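Local structure of 1,3,6,8-tetrahydroxynaphthalene synthase (Streptomyces coelicolor, 1U0M) at residues A[121-126]-A[136-141]. The protein catalyses the iterative condensation of five malonyl-CoA units and the cyclisation of the resulting pentaketide to 1,3,6,8-tetrahydroxynaphthalene, a step in melanin biosynthesis. Sequence-based numbering, arbitrary orientation.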
ATOM      1  N   SER A 121       2.590   6.781   6.019  1.00 35.64           N
ATOM      2  CA  SER A 121       2.411   7.522   4.783  1.00 38.65           C
ATOM      3  C   SER A 121       1.885   8.888   5.206  1.00 40.52           C
ATOM      4  O   SER A 121       1.705   9.143   6.403  1.00 40.06           O
ATOM      5  CB  SER A 121       1.409   6.829   3.878  1.00 36.78           C
ATOM      6  OG  SER A 121       0.130   6.830   4.466  1.00 40.54           O
ATOM      7  N   LEU A 122       1.649   9.761   4.230  1.00 41.59           N
ATOM      8  CA  LEU A 122       1.164  11.112   4.501  1.00 41.60           C
ATOM      9  C   LEU A 122      -0.210  11.152   5.177  1.00 40.96           C
ATOM     10  O   LEU A 122      -0.538  12.127   5.841  1.00 40.83           O
ATOM     11  CB  LEU A 122       1.094  11.929   3.200  1.00 40.28           C
ATOM     12  CG  LEU A 122       1.969  13.181   3.042  1.00 39.44           C
ATOM     13  CD1 LEU A 122       1.240  14.148   2.119  1.00 41.05           C
ATOM     14  CD2 LEU A 122       2.233  13.862   4.374  1.00 38.08           C
ATOM     15  N   THR A 123      -1.011  10.107   5.003  1.00 40.81           N
ATOM     16  CA  THR A 123      -2.343  10.065   5.594  1.00 40.96           C
ATOM     17  C   THR A 123      -2.385  10.478   7.064  1.00 42.00           C
ATOM     18  O   THR A 123      -3.242  11.262   7.465  1.00 42.83           O
ATOM     19  CB  THR A 123      -2.959   8.669   5.495  1.00 42.20           C
ATOM     20  OG1 THR A 123      -2.073   7.724   6.110  1.00 42.69           O
ATOM     21  CG2 THR A 123      -3.226   8.296   4.035  1.00 39.12           C
ATOM     22  N   ALA A 124      -1.470   9.944   7.867  1.00 41.30           N
ATOM     23  CA  ALA A 124      -1.418  10.274   9.285  1.00 40.22           C
ATOM     24  C   ALA A 124      -1.236  11.773   9.501  1.00 40.77           C
ATOM     25  O   ALA A 124      -1.962  12.387  10.284  1.00 39.86           O
ATOM     26  CB  ALA A 124      -0.289   9.524   9.948  1.00 39.20           C
ATOM     27  N   TRP A 125      -0.258  12.351   8.809  1.00 41.37           N
ATOM     28  CA  TRP A 125       0.041  13.778   8.921  1.00 42.00           C
ATOM     29  C   TRP A 125      -1.121  14.605   8.377  1.00 43.46           C
ATOM     30  O   TRP A 125      -1.375  15.707   8.846  1.00 45.38           O
ATOM     31  CB  TRP A 125       1.322  14.102   8.154  1.00 41.06           C
ATOM     32  CG  TRP A 125       1.765  15.536   8.229  1.00 41.81           C
ATOM     33  CD1 TRP A 125       2.510  16.121   9.217  1.00 40.65           C
ATOM     34  CD2 TRP A 125       1.524  16.558   7.252  1.00 41.69           C
ATOM     35  NE1 TRP A 125       2.748  17.442   8.912  1.00 41.93           N
ATOM     36  CE2 TRP A 125       2.151  17.734   7.711  1.00 42.29           C
ATOM     37  CE3 TRP A 125       0.835  16.592   6.032  1.00 42.58           C
ATOM     38  CZ2 TRP A 125       2.114  18.930   6.991  1.00 42.48           C
ATOM     39  CZ3 TRP A 125       0.798  17.783   5.315  1.00 43.59           C
ATOM     40  CH2 TRP A 125       1.431  18.935   5.798  1.00 43.44           C
ATOM     41  N   LEU A 126      -1.831  14.061   7.397  1.00 43.94           N
ATOM     42  CA  LEU A 126      -2.974  14.743   6.804  1.00 45.13           C
ATOM     43  C   LEU A 126      -4.154  14.799   7.767  1.00 47.32           C
ATOM     44  O   LEU A 126      -4.829  15.817   7.866  1.00 48.49           O
ATOM     45  CB  LEU A 126      -3.404  14.046   5.513  1.00 42.19           C
ATOM     46  CG  LEU A 126      -2.598  14.316   4.242  1.00 40.11           C
ATOM     47  CD1 LEU A 126      -3.096  13.407   3.111  1.00 37.85           C
ATOM     48  CD2 LEU A 126      -2.745  15.780   3.858  1.00 40.34           C
ATOM     49  N   THR A 136     -10.786   8.380  10.649  1.00 53.71           N
ATOM     50  CA  THR A 136     -10.637   8.138   9.213  1.00 52.42           C
ATOM     51  C   THR A 136      -9.691   6.975   8.955  1.00 50.18           C
ATOM     52  O   THR A 136      -8.610   6.914   9.524  1.00 49.27           O
ATOM     53  CB  THR A 136     -10.067   9.368   8.484  1.00 53.26           C
ATOM     54  OG1 THR A 136     -10.624  10.560   9.045  1.00 54.90           O
ATOM     55  CG2 THR A 136     -10.404   9.305   7.001  1.00 53.39           C
ATOM     56  N   ARG A 137     -10.106   6.056   8.093  1.00 50.14           N
ATOM     57  CA  ARG A 137      -9.275   4.908   7.778  1.00 50.84           C
ATOM     58  C   ARG A 137      -8.254   5.333   6.743  1.00 49.52           C
ATOM     59  O   ARG A 137      -8.568   6.092   5.827  1.00 49.37           O
ATOM     60  CB  ARG A 137     -10.104   3.759   7.205  1.00 53.03           C
ATOM     61  CG  ARG A 137     -11.596   3.854   7.418  1.00 55.73           C
ATOM     62  CD  ARG A 137     -11.999   3.820   8.874  1.00 57.64           C
ATOM     63  NE  ARG A 137     -13.453   3.910   8.985  1.00 61.99           N
ATOM     64  CZ  ARG A 137     -14.291   3.008   8.477  1.00 62.44           C
ATOM     65  NH1 ARG A 137     -13.814   1.950   7.833  1.00 63.32           N
ATOM     66  NH2 ARG A 137     -15.602   3.170   8.596  1.00 62.14           N
ATOM     67  N   GLN A 138      -7.029   4.845   6.895  1.00 48.41           N
ATOM     68  CA  GLN A 138      -5.959   5.163   5.960  1.00 45.68           C
ATOM     69  C   GLN A 138      -5.714   3.953   5.057  1.00 45.01           C
ATOM     70  O   GLN A 138      -5.642   2.820   5.528  1.00 43.29           O
ATOM     71  CB  GLN A 138      -4.680   5.497   6.732  1.00 47.07           C
ATOM     72  CG  GLN A 138      -4.873   6.539   7.810  1.00 44.95           C
ATOM     73  CD  GLN A 138      -3.888   6.380   8.940  1.00 45.09           C
ATOM     74  OE1 GLN A 138      -2.727   6.770   8.833  1.00 46.03           O
ATOM     75  NE2 GLN A 138      -4.345   5.782  10.036  1.00 44.04           N
ATOM     76  N   ILE A 139      -5.617   4.190   3.756  1.00 43.64           N
ATOM     77  CA  ILE A 139      -5.342   3.107   2.823  1.00 42.58           C
ATOM     78  C   ILE A 139      -4.248   3.559   1.868  1.00 41.70           C
ATOM     79  O   ILE A 139      -4.521   4.027   0.760  1.00 40.51           O
ATOM     80  CB  ILE A 139      -6.587   2.694   2.019  1.00 41.64           C
ATOM     81  CG1 ILE A 139      -7.666   2.180   2.972  1.00 43.72           C
ATOM     82  CG2 ILE A 139      -6.231   1.574   1.048  1.00 41.97           C
ATOM     83  CD1 ILE A 139      -8.863   1.577   2.275  1.00 36.68           C
ATOM     84  N   PRO A 140      -2.985   3.451   2.310  1.00 40.69           N
ATOM     85  CA  PRO A 140      -1.845   3.847   1.487  1.00 39.38           C
ATOM     86  C   PRO A 140      -1.375   2.715   0.580  1.00 37.66           C
ATOM     87  O   PRO A 140      -1.126   1.607   1.037  1.00 40.13           O
ATOM     88  CB  PRO A 140      -0.802   4.232   2.528  1.00 38.88           C
ATOM     89  CG  PRO A 140      -1.069   3.251   3.619  1.00 38.13           C
ATOM     90  CD  PRO A 140      -2.570   3.232   3.712  1.00 39.53           C
ATOM     91  N   ILE A 141      -1.277   2.991  -0.710  1.00 38.07           N
ATOM     92  CA  ILE A 141      -0.801   1.991  -1.654  1.00 36.67           C
ATOM     93  C   ILE A 141       0.353   2.576  -2.467  1.00 36.51           C
ATOM     94  O   ILE A 141       0.165   3.495  -3.266  1.00 37.62           O
ATOM     95  CB  ILE A 141      -1.911   1.550  -2.606  1.00 37.45           C
ATOM     96  CG1 ILE A 141      -3.111   1.061  -1.792  1.00 40.21           C
ATOM     97  CG2 ILE A 141      -1.392   0.443  -3.521  1.00 33.65           C
ATOM     98  CD1 ILE A 141      -4.265   0.558  -2.634  1.00 40.54           C
TER
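Thr123, in the first turn of helix 122-129, packs against Gln138 of strand 137-141 with 6.1 Å between their CA atoms, and Ser121, just ahead of the helix, faces Pro140 at a CA separation of 6.5 Å. Gln138 and Pro140, alternate residues of the strand, meet the helix start, while Ile139 between them turns its side chain to the other face of the sheet.

The central bond runs from the hydroxyl OG1 of Thr123 to the amide oxygen OE1 of Gln138, 3.0 Å apart. OG1 lies in the carbonyl plane and meets a lone pair of OE1, with a C=O...OG1 angle of 113°. With OG1 set between the backbone N and the carbonyl carbon (chi1 56°), the hydroxyl points across to the strand. Threonine suits the place because it also offers carbon surface: its CB lies 3.7 Å from CG of Gln138, whose aliphatic part passes obliquely over it. Glutamine is long enough to carry its amide past this carbon contact to the helix, where the small CB of Ala124 lies 3.8 Å from OE1, consistent with the amide's close approach. At its other end, NE2 makes a weak hydrogen bond to Thr346 OG1 of the second subunit.

The compact Ser121 brings its OG to 3.4 Å from CB of Pro140. Proline lacks a backbone N-H, which is tolerable here because its neighbours Ile139 and Ile141 make the bonds to strand 108-112, and the strand is outermost in this chain's sheet; Pro140 also packs on Leu144 of the second subunit.

The contact joins the helix and second strand of the beta-alpha-beta unit 108-112, 122-129, 137-141 in this thiolase fold. Its chemistry implies a buried, uncharged seam in which one amide ties the helix start through its oxygen and reaches the second subunit more weakly through its nitrogen.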